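Local structure of putative enoyl-CoA hydratase/isomerase (Acinetobacter baumannii, 3FDU) at residues 159-162 with 163-167; 225-228 with 229-232. The protein probably hydrates or isomerises enoyl-CoA thioesters, as a member of the crotonase superfamily. The protein carries 4 engineered substitutions. One frame throughout, in Å; residues are numbered along the deposited sequence.

Contact 1: residues 159-162 with 163-167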
loop_
_atom_site.group_PDB
_atom_site.type_symbol
_atom_site.label_atom_id
_atom_site.label_comp_id
_atom_site.label_asym_id
_atom_site.label_seq_id
_atom_site.Cartn_x
_atom_site.Cartn_y
_atom_site.Cartn_z
ATOM N N LYS A 159 2.498 -8.574 -3.238
ATOM C CA LYS A 159 3.963 -8.622 -3.164
ATOM C C LYS A 159 4.432 -9.059 -1.792
ATOM O O LYS A 159 5.431 -9.771 -1.670
ATOM C CB LYS A 159 4.613 -7.264 -3.529
ATOM C CG LYS A 159 6.140 -7.328 -3.656
ATOM C CD LYS A 159 6.624 -8.320 -4.801
ATOM C CE LYS A 159 5.827 -8.052 -6.129
ATOM N NZ LYS A 159 6.222 -8.855 -7.363
ATOM N N ALA A 160 3.742 -8.598 -0.749
ATOM C CA ALA A 160 4.145 -9.009 0.592
ATOM C C ALA A 160 3.990 -10.545 0.703
ATOM O O ALA A 160 4.838 -11.221 1.274
ATOM C CB ALA A 160 3.287 -8.288 1.682
ATOM N N ALA A 161 2.883 -11.076 0.201
ATOM C CA ALA A 161 2.705 -12.540 0.257
ATOM C C ALA A 161 3.794 -13.262 -0.548
ATOM O O ALA A 161 4.318 -14.293 -0.104
ATOM C CB ALA A 161 1.293 -12.932 -0.225
ATOM N N GLU A 162 4.181 -12.730 -1.708
ATOM C CA GLU A 162 5.298 -13.351 -2.485
ATOM C C GLU A 162 6.634 -13.412 -1.722
ATOM O O GLU A 162 7.321 -14.463 -1.652
ATOM C CB GLU A 162 5.458 -12.641 -3.863
ATOM C CG GLU A 162 6.718 -13.018 -4.690
ATOM C CD GLU A 162 6.842 -12.192 -5.967
ATOM O OE1 GLU A 162 7.899 -12.288 -6.550
ATOM O OE2 GLU A 162 5.928 -11.420 -6.347
ATOM N N LEU A 163 6.996 -12.331 -1.057
ATOM C CA LEU A 163 8.272 -12.324 -0.327
ATOM C C LEU A 163 8.188 -13.134 0.947
ATOM O O LEU A 163 9.156 -13.779 1.340
ATOM C CB LEU A 163 8.691 -10.887 0.007
ATOM C CG LEU A 163 8.855 -9.907 -1.194
ATOM C CD1 LEU A 163 9.205 -8.443 -0.768
ATOM C CD2 LEU A 163 9.926 -10.460 -2.164
ATOM N N LEU A 164 7.039 -13.093 1.609
ATOM C CA LEU A 164 6.906 -13.857 2.876
ATOM C C LEU A 164 6.690 -15.342 2.584
ATOM O O LEU A 164 7.337 -16.189 3.222
ATOM C CB LEU A 164 5.756 -13.311 3.734
ATOM C CG LEU A 164 6.056 -11.984 4.446
ATOM C CD1 LEU A 164 4.811 -11.347 5.153
ATOM C CD2 LEU A 164 7.128 -12.178 5.460
ATOM N N PHE A 165 5.782 -15.682 1.664
ATOM C CA PHE A 165 5.471 -17.130 1.471
ATOM C C PHE A 165 6.679 -17.853 0.829
ATOM O O PHE A 165 6.998 -18.980 1.195
ATOM C CB PHE A 165 4.296 -17.365 0.528
ATOM C CG PHE A 165 2.902 -17.094 1.103
ATOM C CD1 PHE A 165 2.710 -16.399 2.299
ATOM C CD2 PHE A 165 1.786 -17.506 0.382
ATOM C CE1 PHE A 165 1.406 -16.127 2.772
ATOM C CE2 PHE A 165 0.504 -17.286 0.872
ATOM C CZ PHE A 165 0.317 -16.576 2.063
ATOM N N THR A 166 7.307 -17.249 -0.186
ATOM C CA THR A 166 8.335 -17.990 -0.929
ATOM C C THR A 166 9.653 -17.970 -0.183
ATOM O O THR A 166 10.518 -18.827 -0.422
ATOM C CB THR A 166 8.575 -17.441 -2.345
ATOM O OG1 THR A 166 9.136 -16.117 -2.283
ATOM C CG2 THR A 166 7.311 -17.459 -3.189
ATOM N N ALA A 167 9.811 -16.973 0.697
ATOM C CA ALA A 167 11.077 -16.779 1.412
ATOM C C ALA A 167 12.264 -16.559 0.452
ATOM O O ALA A 167 13.436 -16.789 0.802
ATOM C CB ALA A 167 11.350 -17.963 2.371
#
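The last turns of helix 157-166, a short helix of the crotonase fold that meets a second subunit, are built from i to i+4 contacts and finish at a threonine that bonds back into its own helix. Phe165 N bonds to Ala161 O at 2.7 Å, and the side chains of the same pair meet as well. The Ala161 methyl lies over the centre of one face of the Phe165 ring, CB standing 4.3 Å above the ring plane. Phe165 reaches this place because its CG lies anti to the carbonyl carbon (chi1 -76°), which tips the ring back along the helix; the small methyl of Ala161 lets the ring lie close to the helix here, and Met214 of the second subunit packs on the same methyl. One residue earlier, Leu164 N bonds to Ala160 O at 2.9 Å; Ala160 and Leu164 both pack on helix 147-155, as befits small and apolar buried residues, and Leu164 also meets Met214 of the second subunit.

Glu162 and Lys159, one turn apart, form a salt bridge, with Lys159 NZ 2.8 Å from Glu162 OE2, on its syn side but 30° out of the carboxylate plane. Asn182 of the second subunit bonds to both ends of this pair, and Lys168 holds Glu162 OE1 by another salt bridge, so the buried carboxylate is probably kept ionised by two lysines. Past Thr166 the chain leaves the helix at Ala167, whose phi is positive. Glu162 O accepts twice from Thr166: the backbone N, at 3.1 Å, comes from above the carbonyl plane, whereas the hydroxyl (chi1 66°) donates through OG1 at a doubtfully short distance. Thr166 OG1 also bonds to Lys168 N, just past the helix end.

Contact 2: residues 225-228 with 229-232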
loop_
_atom_site.group_PDB
_atom_site.type_symbol
_atom_site.label_atom_id
_atom_site.label_comp_id
_atom_site.label_asym_id
_atom_site.label_seq_id
_atom_site.Cartn_x
_atom_site.Cartn_y
_atom_site.Cartn_z
ATOM N N ILE A 225 3.591 -6.354 16.731
ATOM C CA ILE A 225 4.896 -6.958 17.042
ATOM C C ILE A 225 4.810 -8.038 18.155
ATOM O O ILE A 225 5.359 -9.132 18.022
ATOM C CB ILE A 225 5.931 -5.858 17.375
ATOM C CG1 ILE A 225 6.202 -5.071 16.070
ATOM C CG2 ILE A 225 7.304 -6.465 17.970
ATOM C CD1 ILE A 225 6.969 -3.724 16.271
ATOM N N ASP A 226 4.065 -7.722 19.213
ATOM C CA ASP A 226 3.955 -8.608 20.407
ATOM C C ASP A 226 3.165 -9.867 20.091
ATOM O O ASP A 226 3.511 -10.943 20.531
ATOM C CB ASP A 226 3.346 -7.860 21.602
ATOM C CG ASP A 226 4.359 -6.892 22.291
ATOM O OD1 ASP A 226 5.603 -7.011 22.166
ATOM O OD2 ASP A 226 3.910 -5.992 23.008
ATOM N N HIS A 227 2.117 -9.738 19.299
ATOM C CA HIS A 227 1.277 -10.895 19.037
ATOM C C HIS A 227 2.005 -11.798 18.011
ATOM O O HIS A 227 1.941 -13.027 18.070
ATOM C CB HIS A 227 -0.094 -10.461 18.507
ATOM C CG HIS A 227 -0.871 -11.586 17.912
ATOM N ND1 HIS A 227 -1.162 -12.740 18.623
ATOM C CD2 HIS A 227 -1.353 -11.779 16.658
ATOM C CE1 HIS A 227 -1.825 -13.576 17.846
ATOM N NE2 HIS A 227 -1.955 -13.019 16.648
ATOM N N GLU A 228 2.702 -11.178 17.067
ATOM C CA GLU A 228 3.594 -11.960 16.187
ATOM C C GLU A 228 4.620 -12.730 17.017
ATOM O O GLU A 228 4.907 -13.912 16.729
ATOM C CB GLU A 228 4.352 -11.051 15.224
ATOM C CG GLU A 228 3.527 -10.627 14.007
ATOM C CD GLU A 228 4.373 -9.825 12.985
ATOM O OE1 GLU A 228 5.546 -9.512 13.319
ATOM O OE2 GLU A 228 3.855 -9.521 11.872
ATOM N N ALA A 229 5.195 -12.058 18.011
ATOM C CA ALA A 229 6.258 -12.645 18.820
ATOM C C ALA A 229 5.730 -13.906 19.500
ATOM O O ALA A 229 6.431 -14.890 19.630
ATOM C CB ALA A 229 6.777 -11.617 19.885
ATOM N N GLU A 230 4.478 -13.892 19.912
ATOM C CA GLU A 230 3.898 -15.083 20.566
ATOM C C GLU A 230 3.829 -16.289 19.608
ATOM O O GLU A 230 4.281 -17.424 19.920
ATOM C CB GLU A 230 2.514 -14.705 21.152
ATOM C CG GLU A 230 1.767 -15.881 21.772
ATOM C CD GLU A 230 0.546 -15.416 22.611
ATOM O OE1 GLU A 230 0.188 -16.175 23.529
ATOM O OE2 GLU A 230 -0.030 -14.321 22.372
ATOM N N ILE A 231 3.318 -16.036 18.411
ATOM C CA ILE A 231 3.287 -17.058 17.377
ATOM C C ILE A 231 4.705 -17.538 16.972
ATOM O O ILE A 231 4.928 -18.732 16.785
ATOM C CB ILE A 231 2.469 -16.575 16.148
ATOM C CG1 ILE A 231 0.993 -16.427 16.603
ATOM C CG2 ILE A 231 2.698 -17.551 14.887
ATOM C CD1 ILE A 231 0.119 -15.721 15.607
ATOM N N PHE A 232 5.634 -16.600 16.866
ATOM C CA PHE A 232 7.022 -16.877 16.503
ATOM C C PHE A 232 7.656 -17.870 17.528
ATOM O O PHE A 232 8.334 -18.834 17.150
ATOM C CB PHE A 232 7.812 -15.548 16.477
ATOM C CG PHE A 232 9.240 -15.677 15.956
ATOM C CD1 PHE A 232 9.541 -15.403 14.619
ATOM C CD2 PHE A 232 10.275 -16.016 16.806
ATOM C CE1 PHE A 232 10.899 -15.522 14.120
ATOM C CE2 PHE A 232 11.616 -16.141 16.320
ATOM C CZ PHE A 232 11.922 -15.877 14.986
#
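Ala229 N and Phe232 N donate to Ile225 O and Glu228 O at 2.9 and 2.8 Å, the i to i+4 pattern of an alpha helix, here the middle of helix 218-236. Between them the bonding is longer: Glu230 N lies 3.2 Å from Asp226 O, and His227 O receives weak bonds from both Glu230 N and Ile231 N.

On the outer side His227 reaches forward along the helix to Ile231. Its CG is anti to the backbone N (chi1 166°), which swings the imidazole over the next turn, where NE2 comes within 3.6 Å of Ile231 CD1. The ring and the isoleucine branch cross obliquely, and the methyl meets the CE1–NE2 side of the ring neither squarely on its face nor at its edge. Ile231 sends CG1 back toward this ring, an extended branch well suited to reaching it. Near the plane of the imidazole, at its edge, stands the carboxylate of Glu230, with OE2 4.2 Å from ND1; a charge on the histidine would probably be favoured by that neighbour, although the two groups do not touch.

Glu228 turns inward instead. Its chain is extended beyond CG, long enough to carry the buried carboxylate to Ser148 OG and Gly146 N, each of which bonds one of its oxygens. Ala229, whose CB lies 3.4 Å from Ile225 O, keeps the helix slim where Phe89 packs against it.

Helix 218-236 thus rests on helix 87-97 through Ile225 and Ala229, with Lys93 of that helix pairing with Asp226. The loop residues Leu141, Ser142 and Pro143 receive Phe232, Ile231 and Glu228, while Leu213 of the second subunit packs on His227 and Ile231.

How the contacts relate
Contact 1 and contact 2 lie on separate helices of one chain, 157-166 and 218-236, with centres 18 Å apart and nearest atoms about 7 Å apart, so they do not touch. What they share is the second subunit: neighbouring residues of it, Leu213 and Met214, pack on contact 2 and contact 1 respectively. Contact 1 adds polar bonds to that interface, whereas contact 2 meets it by packing of His227 and Ile231 on Leu213. Helix 147-155 is a further link, since contact 1 packs on its Leu151 and contact 2 bonds to its Ser148. A glycerol about 4 Å from the Phe232 side chain probably comes from the crystallisation liquor.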